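Long-range contact in actinorhodin polyketide putative beta-ketoacyl synthase 2 (Streptomyces coelicolor A3, PDB 1TQY), which acts as the chain length factor of actinorhodin biosynthesis, a member of the beta-ketoacyl synthase family probably involved in polyketide chain assembly: residues G41-F46 and A56-D61. Numbering follows the deposited sequence.
With NA (sodium ion), chain K.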
ATOM      1  N   GLY B  41      16.348  22.073 -10.868  1.00 25.03           N
ATOM      2  CA  GLY B  41      17.725  22.499 -10.815  1.00 25.69           C
ATOM      3  C   GLY B  41      18.645  21.373 -10.413  1.00 26.74           C
ATOM      4  O   GLY B  41      18.201  20.241 -10.181  1.00 26.18           O
ATOM      5  N   PRO B  42      19.950  21.648 -10.347  1.00 27.06           N
ATOM      6  CA  PRO B  42      20.914  20.624  -9.964  1.00 26.59           C
ATOM      7  C   PRO B  42      20.626  20.044  -8.577  1.00 27.46           C
ATOM      8  O   PRO B  42      20.110  20.732  -7.689  1.00 26.39           O
ATOM      9  CB  PRO B  42      22.240  21.377 -10.029  1.00 27.21           C
ATOM     10  CG  PRO B  42      21.992  22.353 -11.154  1.00 27.46           C
ATOM     11  CD  PRO B  42      20.636  22.872 -10.796  1.00 26.54           C
ATOM     12  N   VAL B  43      20.945  18.765  -8.412  1.00 27.50           N
ATOM     13  CA  VAL B  43      20.749  18.096  -7.141  1.00 28.88           C
ATOM     14  C   VAL B  43      21.913  18.543  -6.274  1.00 29.50           C
ATOM     15  O   VAL B  43      23.066  18.526  -6.711  1.00 29.38           O
ATOM     16  CB  VAL B  43      20.777  16.555  -7.291  1.00 30.42           C
ATOM     17  CG1 VAL B  43      20.661  15.897  -5.925  1.00 29.91           C
ATOM     18  CG2 VAL B  43      19.620  16.098  -8.184  1.00 31.28           C
ATOM     19  N   THR B  44      21.604  18.956  -5.050  1.00 29.18           N
ATOM     20  CA  THR B  44      22.614  19.442  -4.124  1.00 28.06           C
ATOM     21  C   THR B  44      22.654  18.587  -2.861  1.00 27.99           C
ATOM     22  O   THR B  44      23.489  18.792  -1.981  1.00 24.33           O
ATOM     23  CB  THR B  44      22.322  20.909  -3.766  1.00 28.32           C
ATOM     24  OG1 THR B  44      21.033  21.007  -3.153  1.00 26.18           O
ATOM     25  CG2 THR B  44      22.314  21.767  -5.029  1.00 28.61           C
ATOM     26  N   ARG B  45      21.758  17.607  -2.794  1.00 27.84           N
ATOM     27  CA  ARG B  45      21.691  16.706  -1.650  1.00 28.70           C
ATOM     28  C   ARG B  45      22.971  15.887  -1.512  1.00 29.50           C
ATOM     29  O   ARG B  45      23.263  15.351  -0.447  1.00 29.94           O
ATOM     30  CB  ARG B  45      20.485  15.770  -1.795  1.00 28.63           C
ATOM     31  CG  ARG B  45      19.143  16.484  -1.789  1.00 29.23           C
ATOM     32  CD  ARG B  45      18.919  17.201  -0.468  1.00 29.61           C
ATOM     33  NE  ARG B  45      17.940  18.274  -0.589  1.00 31.38           N
ATOM     34  CZ  ARG B  45      16.634  18.131  -0.402  1.00 33.51           C
ATOM     35  NH1 ARG B  45      16.133  16.943  -0.075  1.00 33.50           N
ATOM     36  NH2 ARG B  45      15.833  19.179  -0.548  1.00 32.35           N
ATOM     37  N   PHE B  46      23.727  15.801  -2.602  1.00 28.94           N
ATOM     38  CA  PHE B  46      24.985  15.059  -2.649  1.00 27.99           C
ATOM     39  C   PHE B  46      25.647  15.441  -3.971  1.00 28.58           C
ATOM     40  O   PHE B  46      25.124  16.290  -4.683  1.00 27.89           O
ATOM     41  CB  PHE B  46      24.707  13.555  -2.581  1.00 26.93           C
ATOM     42  CG  PHE B  46      23.773  13.070  -3.646  1.00 26.42           C
ATOM     43  CD1 PHE B  46      24.251  12.779  -4.921  1.00 24.40           C
ATOM     44  CD2 PHE B  46      22.410  12.950  -3.394  1.00 24.36           C
ATOM     45  CE1 PHE B  46      23.389  12.375  -5.934  1.00 23.06           C
ATOM     46  CE2 PHE B  46      21.531  12.548  -4.396  1.00 25.83           C
ATOM     47  CZ  PHE B  46      22.026  12.259  -5.676  1.00 24.22           C
ATOM     48  N   ALA B  56      16.715  17.690 -10.616  1.00 23.23           N
ATOM     49  CA  ALA B  56      15.599  17.238  -9.802  1.00 24.94           C
ATOM     50  C   ALA B  56      14.813  18.402  -9.220  1.00 25.42           C
ATOM     51  O   ALA B  56      15.306  19.529  -9.153  1.00 25.05           O
ATOM     52  CB  ALA B  56      16.092  16.344  -8.677  1.00 23.20           C
ATOM     53  N   GLY B  57      13.576  18.119  -8.822  1.00 25.93           N
ATOM     54  CA  GLY B  57      12.737  19.134  -8.216  1.00 25.03           C
ATOM     55  C   GLY B  57      12.922  19.083  -6.707  1.00 26.59           C
ATOM     56  O   GLY B  57      12.265  18.299  -6.023  1.00 28.19           O
ATOM     57  N   GLN B  58      13.823  19.907  -6.186  1.00 27.02           N
ATOM     58  CA  GLN B  58      14.074  19.939  -4.752  1.00 27.44           C
ATOM     59  C   GLN B  58      13.298  21.026  -4.044  1.00 27.17           C
ATOM     60  O   GLN B  58      13.019  22.078  -4.617  1.00 25.65           O
ATOM     61  CB  GLN B  58      15.549  20.187  -4.458  1.00 25.90           C
ATOM     62  CG  GLN B  58      16.482  19.049  -4.744  1.00 25.72           C
ATOM     63  CD  GLN B  58      17.936  19.436  -4.487  1.00 26.36           C
ATOM     64  OE1 GLN B  58      18.847  18.634  -4.673  1.00 26.73           O
ATOM     65  NE2 GLN B  58      18.153  20.676  -4.058  1.00 27.35           N
ATOM     66  N   ILE B  59      12.942  20.747  -2.795  1.00 27.60           N
ATOM     67  CA  ILE B  59      12.267  21.721  -1.952  1.00 28.68           C
ATOM     68  C   ILE B  59      13.423  22.212  -1.079  1.00 29.02           C
ATOM     69  O   ILE B  59      13.956  21.447  -0.284  1.00 28.46           O
ATOM     70  CB  ILE B  59      11.188  21.063  -1.078  1.00 28.23           C
ATOM     71  CG1 ILE B  59      10.043  20.552  -1.965  1.00 27.76           C
ATOM     72  CG2 ILE B  59      10.677  22.073  -0.048  1.00 27.57           C
ATOM     73  CD1 ILE B  59       8.925  19.868  -1.192  1.00 26.97           C
ATOM     74  N   ASP B  60      13.836  23.466  -1.248  1.00 30.01           N
ATOM     75  CA  ASP B  60      14.976  23.985  -0.485  1.00 31.06           C
ATOM     76  C   ASP B  60      14.646  25.002   0.589  1.00 28.89           C
ATOM     77  O   ASP B  60      15.545  25.512   1.241  1.00 29.44           O
ATOM     78  CB  ASP B  60      16.018  24.608  -1.420  1.00 32.66           C
ATOM     79  CG  ASP B  60      16.543  23.631  -2.450  1.00 35.20           C
ATOM     80  OD1 ASP B  60      16.915  22.496  -2.080  1.00 35.63           O
ATOM     81  OD2 ASP B  60      16.588  24.016  -3.636  1.00 38.18           O
ATOM     82  N   ASP B  61      13.375  25.306   0.787  1.00 27.36           N
ATOM     83  CA  ASP B  61      13.015  26.288   1.802  1.00 27.32           C
ATOM     84  C   ASP B  61      12.228  25.650   2.929  1.00 26.35           C
ATOM     85  O   ASP B  61      11.440  26.316   3.603  1.00 25.65           O
ATOM     86  CB  ASP B  61      12.199  27.405   1.171  1.00 27.04           C
ATOM     87  CG  ASP B  61      11.037  26.876   0.360  1.00 28.68           C
ATOM     88  OD1 ASP B  61      10.230  27.695  -0.129  1.00 28.11           O
ATOM     89  OD2 ASP B  61      10.939  25.636   0.216  1.00 27.96           O
TER
HETATM   90 NA    NA K1091      12.887  24.216  -5.439  1.00 39.15          NA
HETATM   91  O   HOH W   1      15.655  23.593  -6.372  1.00 38.31           O
HETATM   92  O   HOH W   2      12.556  24.932  -3.683  1.00 31.94           O
HETATM   93  O   HOH W   3      13.134  26.257  -6.550  1.00 31.74           O
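Extended beyond CG (chi2 177°), the side chain of Gln-58 reaches straight across to Thr-44, whose chi1 of 60° sets OG1 between its own backbone N and carbonyl carbon, facing the incoming amide. Two hydrogen bonds clasp that amide. Thr-44 N donates to Gln-58 OE1 at 2.8 Å, in the carbonyl plane and on a lone pair, while Gln-58 NE2 donates a hydrogen bond to Thr-44 OG1 (3.0 Å), close to the amide plane. Threonine suits because its hydroxyl sits beside its own N-H, so one residue meets both amide atoms; glutamine suits because one flat group accepts and donates, which fixes its rotation. NE2 also makes a weak bond to Asp-60 OD1. Arg-45, bent at chi2, is long enough to run past Gln-58 to a salt bridge with Glu-237, its guanidinium lying over Gln-58 CG. Secondarily, Arg-45 NH2 forms a long salt bridge with Asp-60 OD1 (3.8 Å). Next to these polar groups, Val-43 CG2 meets Ala-56 CB at 3.6 Å, small apolar groups that fit against Trp-204 of helix 201-208. Gly-41 and Ala-56 form an antiparallel hydrogen-bonded pair, with Ala-56 N to Gly-41 O at 3.0 Å; lacking a side chain, Gly-41 avoids crowding Pro-42 CD. The main-chain O of Gln-58 coordinates the sodium ion at 2.3 Å, alongside Pro-21 O and waters. The arrangement is a two-stranded antiparallel ribbon, 40-42 with 55-57, in which a glutamine beyond strand 55-57 reaches back to tie down the residues following strand 40-42, beside a sodium site in a thiolase-like ketosynthase fold.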